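Local coordinates for uncharacterized protein VP1736 (Vibrio parahaemolyticus, PDB 3LXQ) that is of unknown function but carries a sulfatase-family domain with the mixed alpha/beta architecture of the alkaline phosphatase superfamily, at residues K86-F100 with Y294-A308. Numbering follows the deposited sequence.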
ATOM      1  N   LYS A  86      15.389   2.686  12.304  1.00 53.67           N
ATOM      2  CA  LYS A  86      15.746   3.071  10.944  1.00 53.35           C
ATOM      3  C   LYS A  86      14.780   4.126  10.372  1.00 52.02           C
ATOM      4  O   LYS A  86      13.628   4.238  10.808  1.00 51.18           O
ATOM      5  CB  LYS A  86      15.785   1.846  10.026  1.00 51.21           C
ATOM      6  CG  LYS A  86      16.955   0.909  10.252  1.00 53.64           C
ATOM      7  CD  LYS A  86      16.721  -0.383   9.474  1.00 52.14           C
ATOM      8  CE  LYS A  86      17.779  -1.440   9.765  1.00 54.15           C
ATOM      9  NZ  LYS A  86      19.085  -1.066   9.166  1.00 58.55           N
ATOM     10  N   ASN A  87      15.265   4.897   9.398  1.00 51.93           N
ATOM     11  CA  ASN A  87      14.407   5.763   8.600  1.00 49.87           C
ATOM     12  C   ASN A  87      13.480   4.896   7.750  1.00 46.37           C
ATOM     13  O   ASN A  87      13.814   3.750   7.418  1.00 45.56           O
ATOM     14  CB  ASN A  87      15.246   6.660   7.683  1.00 51.14           C
ATOM     15  CG  ASN A  87      16.258   7.512   8.431  1.00 52.90           C
ATOM     16  OD1 ASN A  87      15.940   8.173   9.424  1.00 51.47           O
ATOM     17  ND2 ASN A  87      17.484   7.525   7.928  1.00 53.17           N
ATOM     18  N   LEU A  88      12.323   5.437   7.388  1.00 44.96           N
ATOM     19  CA  LEU A  88      11.386   4.710   6.530  1.00 41.76           C
ATOM     20  C   LEU A  88      10.919   5.506   5.306  1.00 40.95           C
ATOM     21  O   LEU A  88      10.280   6.548   5.430  1.00 40.92           O
ATOM     22  CB  LEU A  88      10.178   4.226   7.340  1.00 40.61           C
ATOM     23  CG  LEU A  88       9.045   3.560   6.567  1.00 36.91           C
ATOM     24  CD1 LEU A  88       9.476   2.246   5.910  1.00 37.89           C
ATOM     25  CD2 LEU A  88       7.867   3.342   7.494  1.00 35.91           C
ATOM     26  N   VAL A  89      11.239   4.981   4.125  1.00 40.09           N
ATOM     27  CA  VAL A  89      10.903   5.637   2.868  1.00 39.46           C
ATOM     28  C   VAL A  89       9.939   4.734   2.105  1.00 36.91           C
ATOM     29  O   VAL A  89      10.274   3.586   1.776  1.00 36.01           O
ATOM     30  CB  VAL A  89      12.173   5.968   2.037  1.00 41.21           C
ATOM     31  CG1 VAL A  89      11.826   6.346   0.616  1.00 40.22           C
ATOM     32  CG2 VAL A  89      12.972   7.091   2.705  1.00 43.90           C
ATOM     33  N   ILE A  90       8.734   5.252   1.872  1.00 35.48           N
ATOM     34  CA  ILE A  90       7.743   4.571   1.054  1.00 33.58           C
ATOM     35  C   ILE A  90       7.675   5.229  -0.333  1.00 34.16           C
ATOM     36  O   ILE A  90       7.365   6.408  -0.452  1.00 35.19           O
ATOM     37  CB  ILE A  90       6.337   4.597   1.723  1.00 33.25           C
ATOM     38  CG1 ILE A  90       6.358   3.826   3.054  1.00 32.04           C
ATOM     39  CG2 ILE A  90       5.268   4.019   0.770  1.00 29.18           C
ATOM     40  CD1 ILE A  90       5.064   3.985   3.897  1.00 32.21           C
ATOM     41  N   LEU A  91       7.967   4.458  -1.376  1.00 33.86           N
ATOM     42  CA  LEU A  91       7.987   4.980  -2.736  1.00 34.12           C
ATOM     43  C   LEU A  91       6.771   4.399  -3.428  1.00 32.13           C
ATOM     44  O   LEU A  91       6.845   3.329  -4.034  1.00 32.09           O
ATOM     45  CB  LEU A  91       9.277   4.587  -3.469  1.00 35.08           C
ATOM     46  CG  LEU A  91      10.595   4.962  -2.786  1.00 38.57           C
ATOM     47  CD1 LEU A  91      11.805   4.337  -3.512  1.00 41.22           C
ATOM     48  CD2 LEU A  91      10.746   6.472  -2.681  1.00 39.68           C
ATOM     49  N   LEU A  92       5.654   5.111  -3.304  1.00 31.21           N
ATOM     50  CA  LEU A  92       4.359   4.656  -3.810  1.00 29.62           C
ATOM     51  C   LEU A  92       4.256   4.874  -5.320  1.00 30.62           C
ATOM     52  O   LEU A  92       4.501   5.976  -5.833  1.00 31.92           O
ATOM     53  CB  LEU A  92       3.202   5.316  -3.036  1.00 28.97           C
ATOM     54  CG  LEU A  92       1.752   4.858  -3.311  1.00 27.36           C
ATOM     55  CD1 LEU A  92       1.531   3.405  -3.000  1.00 25.41           C
ATOM     56  CD2 LEU A  92       0.740   5.708  -2.544  1.00 26.98           C
ATOM     57  N   GLN A  93       3.918   3.813  -6.029  1.00 30.34           N
ATOM     58  CA  GLN A  93       3.996   3.811  -7.478  1.00 31.98           C
ATOM     59  C   GLN A  93       2.604   3.903  -8.071  1.00 32.06           C
ATOM     60  O   GLN A  93       1.828   2.935  -8.023  1.00 32.13           O
ATOM     61  CB  GLN A  93       4.720   2.558  -7.977  1.00 31.85           C
ATOM     62  CG  GLN A  93       6.079   2.338  -7.350  1.00 33.03           C
ATOM     63  CD  GLN A  93       7.069   3.428  -7.726  1.00 35.13           C
ATOM     64  OE1 GLN A  93       7.165   3.804  -8.889  1.00 37.56           O
ATOM     65  NE2 GLN A  93       7.796   3.952  -6.739  1.00 34.53           N
ATOM     66  N   GLU A  94       2.285   5.084  -8.607  1.00 33.63           N
ATOM     67  CA  GLU A  94       1.010   5.322  -9.271  1.00 33.49           C
ATOM     68  C   GLU A  94       0.720   4.293 -10.354  1.00 33.94           C
ATOM     69  O   GLU A  94       1.460   4.184 -11.333  1.00 35.02           O
ATOM     70  CB  GLU A  94       0.967   6.726  -9.889  1.00 35.92           C
ATOM     71  CG  GLU A  94      -0.286   6.997 -10.762  1.00 37.07           C
ATOM     72  CD  GLU A  94      -1.568   6.853  -9.971  1.00 39.02           C
ATOM     73  OE1 GLU A  94      -2.470   6.096 -10.389  1.00 39.67           O
ATOM     74  OE2 GLU A  94      -1.664   7.491  -8.901  1.00 41.43           O
ATOM     75  N   SER A  95      -0.382   3.565 -10.170  1.00 32.98           N
ATOM     76  CA  SER A  95      -0.928   2.630 -11.169  1.00 33.13           C
ATOM     77  C   SER A  95       0.020   1.526 -11.641  1.00 33.68           C
ATOM     78  O   SER A  95      -0.216   0.912 -12.680  1.00 34.24           O
ATOM     79  CB  SER A  95      -1.506   3.389 -12.365  1.00 35.12           C
ATOM     80  OG  SER A  95      -2.610   4.166 -11.960  1.00 34.30           O
ATOM     81  N   LEU A  96       1.062   1.238 -10.854  1.00 32.92           N
ATOM     82  CA  LEU A  96       2.039   0.224 -11.240  1.00 33.34           C
ATOM     83  C   LEU A  96       1.527  -1.200 -10.966  1.00 32.99           C
ATOM     84  O   LEU A  96       1.925  -1.840 -10.009  1.00 31.76           O
ATOM     85  CB  LEU A  96       3.385   0.482 -10.556  1.00 33.46           C
ATOM     86  CG  LEU A  96       4.591  -0.318 -11.079  1.00 34.81           C
ATOM     87  CD1 LEU A  96       4.928   0.074 -12.481  1.00 35.89           C
ATOM     88  CD2 LEU A  96       5.820  -0.145 -10.176  1.00 34.58           C
ATOM     89  N   GLY A  97       0.631  -1.686 -11.816  1.00 33.94           N
ATOM     90  CA  GLY A  97       0.136  -3.049 -11.699  1.00 33.93           C
ATOM     91  C   GLY A  97       1.181  -4.062 -12.112  1.00 35.28           C
ATOM     92  O   GLY A  97       2.134  -3.732 -12.833  1.00 36.89           O
ATOM     93  N   ALA A  98       0.988  -5.302 -11.668  1.00 34.81           N
ATOM     94  CA  ALA A  98       1.895  -6.408 -11.977  1.00 35.87           C
ATOM     95  C   ALA A  98       1.965  -6.714 -13.465  1.00 38.43           C
ATOM     96  O   ALA A  98       2.976  -7.253 -13.938  1.00 40.37           O
ATOM     97  CB  ALA A  98       1.484  -7.677 -11.201  1.00 35.57           C
ATOM     98  N   GLN A  99       0.884  -6.395 -14.185  1.00 52.93           N
ATOM     99  CA  GLN A  99       0.823  -6.553 -15.640  1.00 53.35           C
ATOM    100  C   GLN A  99       1.927  -5.768 -16.366  1.00 53.17           C
ATOM    101  O   GLN A  99       2.301  -6.108 -17.494  1.00 54.94           O
ATOM    102  CB  GLN A  99      -0.570  -6.188 -16.182  1.00 53.43           C
ATOM    103  CG  GLN A  99      -0.937  -4.696 -16.101  1.00 53.96           C
ATOM    104  CD  GLN A  99      -2.318  -4.365 -16.675  1.00 55.30           C
ATOM    105  OE1 GLN A  99      -2.742  -4.920 -17.684  1.00 56.95           O
ATOM    106  NE2 GLN A  99      -3.016  -3.442 -16.028  1.00 55.80           N
ATOM    107  N   PHE A 100       2.445  -4.732 -15.710  1.00 51.97           N
ATOM    108  CA  PHE A 100       3.500  -3.895 -16.278  1.00 52.24           C
ATOM    109  C   PHE A 100       4.886  -4.242 -15.737  1.00 52.24           C
ATOM    110  O   PHE A 100       5.852  -3.530 -16.019  1.00 52.82           O
ATOM    111  CB  PHE A 100       3.232  -2.406 -16.013  1.00 51.75           C
ATOM    112  CG  PHE A 100       1.859  -1.939 -16.422  1.00 51.78           C
ATOM    113  CD1 PHE A 100       1.492  -1.883 -17.768  1.00 52.16           C
ATOM    114  CD2 PHE A 100       0.938  -1.524 -15.454  1.00 50.53           C
ATOM    115  CE1 PHE A 100       0.214  -1.440 -18.149  1.00 52.46           C
ATOM    116  CE2 PHE A 100      -0.346  -1.078 -15.822  1.00 51.05           C
ATOM    117  CZ  PHE A 100      -0.705  -1.039 -17.179  1.00 52.20           C
ATOM    118  N   TYR A 294      22.227   8.395   3.610  1.00 65.92           N
ATOM    119  CA  TYR A 294      21.109   7.833   4.354  1.00 62.25           C
ATOM    120  C   TYR A 294      20.961   6.309   4.172  1.00 59.58           C
ATOM    121  O   TYR A 294      20.214   5.668   4.913  1.00 56.67           O
ATOM    122  CB  TYR A 294      19.804   8.579   4.009  1.00 61.00           C
ATOM    123  CG  TYR A 294      19.509   8.710   2.527  1.00 60.39           C
ATOM    124  CD1 TYR A 294      18.877   7.684   1.829  1.00 58.03           C
ATOM    125  CD2 TYR A 294      19.848   9.866   1.828  1.00 65.19           C
ATOM    126  CE1 TYR A 294      18.600   7.793   0.468  1.00 57.44           C
ATOM    127  CE2 TYR A 294      19.571   9.989   0.465  1.00 65.02           C
ATOM    128  CZ  TYR A 294      18.949   8.947  -0.203  1.00 61.28           C
ATOM    129  OH  TYR A 294      18.676   9.057  -1.546  1.00 62.43           O
ATOM    130  N   TRP A 295      21.692   5.742   3.205  1.00 60.80           N
ATOM    131  CA  TRP A 295      21.511   4.342   2.786  1.00 58.76           C
ATOM    132  C   TRP A 295      21.649   3.309   3.904  1.00 58.14           C
ATOM    133  O   TRP A 295      20.832   2.381   4.001  1.00 55.06           O
ATOM    134  CB  TRP A 295      22.456   3.970   1.640  1.00 61.14           C
ATOM    135  CG  TRP A 295      22.213   2.569   1.139  1.00 59.83           C
ATOM    136  CD1 TRP A 295      22.971   1.461   1.395  1.00 61.20           C
ATOM    137  CD2 TRP A 295      21.113   2.125   0.333  1.00 57.76           C
ATOM    138  NE1 TRP A 295      22.425   0.361   0.780  1.00 60.31           N
ATOM    139  CE2 TRP A 295      21.285   0.737   0.122  1.00 57.71           C
ATOM    140  CE3 TRP A 295      20.009   2.769  -0.249  1.00 55.77           C
ATOM    141  CZ2 TRP A 295      20.390  -0.023  -0.644  1.00 56.56           C
ATOM    142  CZ3 TRP A 295      19.118   2.014  -1.009  1.00 54.19           C
ATOM    143  CH2 TRP A 295      19.312   0.632  -1.196  1.00 54.86           C
ATOM    144  N   ASP A 296      22.681   3.475   4.726  1.00 61.24           N
ATOM    145  CA  ASP A 296      22.934   2.598   5.872  1.00 61.95           C
ATOM    146  C   ASP A 296      21.739   2.526   6.812  1.00 59.45           C
ATOM    147  O   ASP A 296      21.463   1.486   7.412  1.00 58.70           O
ATOM    148  CB  ASP A 296      24.146   3.107   6.668  1.00 65.96           C
ATOM    149  CG  ASP A 296      25.469   2.676   6.070  1.00 69.68           C
ATOM    150  OD1 ASP A 296      25.475   2.027   5.000  1.00 68.73           O
ATOM    151  OD2 ASP A 296      26.517   2.989   6.684  1.00 74.79           O
ATOM    152  N   ASP A 297      21.020   3.640   6.910  1.00 58.85           N
ATOM    153  CA  ASP A 297      20.111   3.877   8.016  1.00 57.88           C
ATOM    154  C   ASP A 297      18.625   3.777   7.630  1.00 53.83           C
ATOM    155  O   ASP A 297      17.757   4.161   8.421  1.00 53.14           O
ATOM    156  CB  ASP A 297      20.426   5.260   8.598  1.00 61.30           C
ATOM    157  CG  ASP A 297      19.886   5.457  10.006  1.00 63.58           C
ATOM    158  OD1 ASP A 297      19.966   6.609  10.494  1.00 69.09           O
ATOM    159  OD2 ASP A 297      19.400   4.486  10.630  1.00 61.92           O
ATOM    160  N   THR A 298      18.330   3.239   6.443  1.00 51.17           N
ATOM    161  CA  THR A 298      16.980   3.358   5.881  1.00 47.59           C
ATOM    162  C   THR A 298      16.409   2.092   5.258  1.00 45.01           C
ATOM    163  O   THR A 298      17.134   1.318   4.617  1.00 45.64           O
ATOM    164  CB  THR A 298      16.934   4.483   4.821  1.00 48.30           C
ATOM    165  OG1 THR A 298      17.520   5.672   5.363  1.00 50.91           O
ATOM    166  CG2 THR A 298      15.485   4.776   4.387  1.00 45.72           C
ATOM    167  N   ILE A 299      15.097   1.904   5.452  1.00 42.35           N
ATOM    168  CA  ILE A 299      14.326   0.875   4.779  1.00 39.62           C
ATOM    169  C   ILE A 299      13.457   1.543   3.716  1.00 38.53           C
ATOM    170  O   ILE A 299      12.769   2.534   3.991  1.00 38.06           O
ATOM    171  CB  ILE A 299      13.409   0.087   5.766  1.00 38.46           C
ATOM    172  CG1 ILE A 299      14.233  -0.667   6.820  1.00 40.68           C
ATOM    173  CG2 ILE A 299      12.447  -0.855   5.011  1.00 35.63           C
ATOM    174  CD1 ILE A 299      15.119  -1.784   6.286  1.00 41.76           C
ATOM    175  N   PHE A 300      13.501   0.985   2.505  1.00 38.17           N
ATOM    176  CA  PHE A 300      12.742   1.480   1.371  1.00 37.21           C
ATOM    177  C   PHE A 300      11.716   0.436   0.968  1.00 35.31           C
ATOM    178  O   PHE A 300      11.993  -0.766   1.019  1.00 35.59           O
ATOM    179  CB  PHE A 300      13.671   1.762   0.183  1.00 39.21           C
ATOM    180  CG  PHE A 300      14.744   2.783   0.471  1.00 41.59           C
ATOM    181  CD1 PHE A 300      15.948   2.404   1.066  1.00 43.65           C
ATOM    182  CD2 PHE A 300      14.560   4.118   0.133  1.00 42.87           C
ATOM    183  CE1 PHE A 300      16.948   3.342   1.330  1.00 46.27           C
ATOM    184  CE2 PHE A 300      15.562   5.080   0.398  1.00 46.09           C
ATOM    185  CZ  PHE A 300      16.750   4.685   0.995  1.00 47.43           C
ATOM    186  N   ILE A 301      10.526   0.893   0.581  1.00 33.23           N
ATOM    187  CA  ILE A 301       9.551  -0.002  -0.015  1.00 31.38           C
ATOM    188  C   ILE A 301       9.099   0.547  -1.372  1.00 30.65           C
ATOM    189  O   ILE A 301       8.740   1.691  -1.481  1.00 31.34           O
ATOM    190  CB  ILE A 301       8.373  -0.385   0.971  1.00 29.86           C
ATOM    191  CG1 ILE A 301       7.438  -1.414   0.342  1.00 28.47           C
ATOM    192  CG2 ILE A 301       7.576   0.839   1.449  1.00 29.70           C
ATOM    193  CD1 ILE A 301       6.462  -2.012   1.339  1.00 29.43           C
ATOM    194  N   VAL A 302       9.178  -0.271  -2.408  1.00 31.66           N
ATOM    195  CA  VAL A 302       8.614   0.091  -3.708  1.00 32.90           C
ATOM    196  C   VAL A 302       7.307  -0.677  -3.795  1.00 31.56           C
ATOM    197  O   VAL A 302       7.309  -1.902  -3.831  1.00 31.84           O
ATOM    198  CB  VAL A 302       9.497  -0.336  -4.898  1.00 35.25           C
ATOM    199  CG1 VAL A 302       8.827   0.047  -6.229  1.00 34.66           C
ATOM    200  CG2 VAL A 302      10.909   0.261  -4.800  1.00 36.70           C
ATOM    201  N   ILE A 303       6.193   0.046  -3.825  1.00 30.98           N
ATOM    202  CA  ILE A 303       4.880  -0.591  -3.873  1.00 29.41           C
ATOM    203  C   ILE A 303       3.889   0.278  -4.662  1.00 29.33           C
ATOM    204  O   ILE A 303       3.926   1.506  -4.570  1.00 29.94           O
ATOM    205  CB  ILE A 303       4.361  -0.945  -2.438  1.00 28.00           C
ATOM    206  CG1 ILE A 303       3.195  -1.945  -2.507  1.00 27.75           C
ATOM    207  CG2 ILE A 303       4.024   0.313  -1.630  1.00 27.49           C
ATOM    208  CD1 ILE A 303       2.781  -2.537  -1.171  1.00 27.31           C
ATOM    209  N   ALA A 304       3.027  -0.357  -5.452  1.00 28.83           N
ATOM    210  CA  ALA A 304       1.989   0.385  -6.173  1.00 29.44           C
ATOM    211  C   ALA A 304       0.839   0.783  -5.242  1.00 28.62           C
ATOM    212  O   ALA A 304       0.685   0.238  -4.129  1.00 27.30           O
ATOM    213  CB  ALA A 304       1.466  -0.421  -7.363  1.00 30.10           C
ATOM    214  N   ASP A 305       0.057   1.764  -5.681  1.00 29.77           N
ATOM    215  CA  ASP A 305      -1.173   2.126  -4.978  1.00 29.55           C
ATOM    216  C   ASP A 305      -2.343   1.262  -5.451  1.00 29.03           C
ATOM    217  O   ASP A 305      -3.307   1.070  -4.712  1.00 29.37           O
ATOM    218  CB  ASP A 305      -1.476   3.629  -5.109  1.00 31.50           C
ATOM    219  CG  ASP A 305      -1.617   4.087  -6.554  1.00 33.53           C
ATOM    220  OD1 ASP A 305      -1.284   3.330  -7.495  1.00 33.33           O
ATOM    221  OD2 ASP A 305      -2.084   5.226  -6.747  1.00 36.08           O
ATOM    222  N   HIS A 306      -2.227   0.739  -6.675  1.00 29.09           N
ATOM    223  CA  HIS A 306      -3.221  -0.139  -7.316  1.00 29.14           C
ATOM    224  C   HIS A 306      -2.743  -0.456  -8.741  1.00 30.19           C
ATOM    225  O   HIS A 306      -1.797   0.148  -9.232  1.00 31.44           O
ATOM    226  CB  HIS A 306      -4.600   0.531  -7.389  1.00 29.81           C
ATOM    227  CG  HIS A 306      -4.565   1.905  -7.986  1.00 32.10           C
ATOM    228  ND1 HIS A 306      -4.654   2.135  -9.344  1.00 34.99           N
ATOM    229  CD2 HIS A 306      -4.427   3.120  -7.410  1.00 32.99           C
ATOM    230  CE1 HIS A 306      -4.587   3.432  -9.576  1.00 36.86           C
ATOM    231  NE2 HIS A 306      -4.451   4.053  -8.418  1.00 37.35           N
ATOM    232  N   ASP A 307      -3.406  -1.390  -9.404  1.00 30.76           N
ATOM    233  CA  ASP A 307      -3.150  -1.661 -10.819  1.00 33.24           C
ATOM    234  C   ASP A 307      -3.853  -0.575 -11.630  1.00 35.67           C
ATOM    235  O   ASP A 307      -4.758   0.098 -11.119  1.00 35.47           O
ATOM    236  CB  ASP A 307      -3.711  -3.038 -11.183  1.00 33.54           C
ATOM    237  CG  ASP A 307      -3.364  -3.494 -12.599  1.00 35.84           C
ATOM    238  OD1 ASP A 307      -2.497  -2.897 -13.285  1.00 37.85           O
ATOM    239  OD2 ASP A 307      -3.977  -4.490 -13.024  1.00 37.57           O
ATOM    240  N   ALA A 308      -3.436  -0.392 -12.880  1.00 37.97           N
ATOM    241  CA  ALA A 308      -4.205   0.434 -13.800  1.00 40.63           C
ATOM    242  C   ALA A 308      -5.651  -0.065 -13.790  1.00 40.73           C
ATOM    243  O   ALA A 308      -5.908  -1.262 -13.930  1.00 40.34           O
ATOM    244  CB  ALA A 308      -3.625   0.367 -15.197  1.00 43.49           C
TER
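Val89 lays its CG1 methyl beside the Phe300 ring, 3.6 Å from CD2, the two side chains running the same way off one face of a parallel strand pair. On the other face Ile90 and Ile301 do likewise, Ile90 CG1 packing 3.6 Å from Ile301 CG2. Between the faces the backbones of 87-93 and 298-304 zip together, with Val89 N giving a nearly straight bond to Ile299 O (2.9 Å, 175°). Near the start of the ladder Asn87 ND2 hydrogen-bonds Thr298 OG1, which lies in the plane of the Asn87 amide, while Asn87 OD1 takes the amide of Phe241.

Past the strand ends polar groups take over. A chi1 of 58° carries the Asp305 carboxylate across to the 94-95 turn, where OD1 accepts Ser95 N on its syn side at 2.8 Å. The other oxygen, OD2, comes within 3.2 Å of Glu94 OE2, two carboxylates turned almost at right angles; Ser133 OG is hydrogen-bonded to both and to His306 NE2. Relatives in the superfamily carry their metal site at this end of the sheet. Farther on, Gln99 NE2 donates a hydrogen bond to Asp307 OD1 (2.8 Å), and Phe100 turns a ring edge to Ala308 CB.

The pair forms the core of the alkaline-phosphatase-like sheet, flanked by strands 241-246 and 322-328, with helix 346-353 packed on Leu88 and Ile301 and helix 271-289 against Gln93 and Leu96.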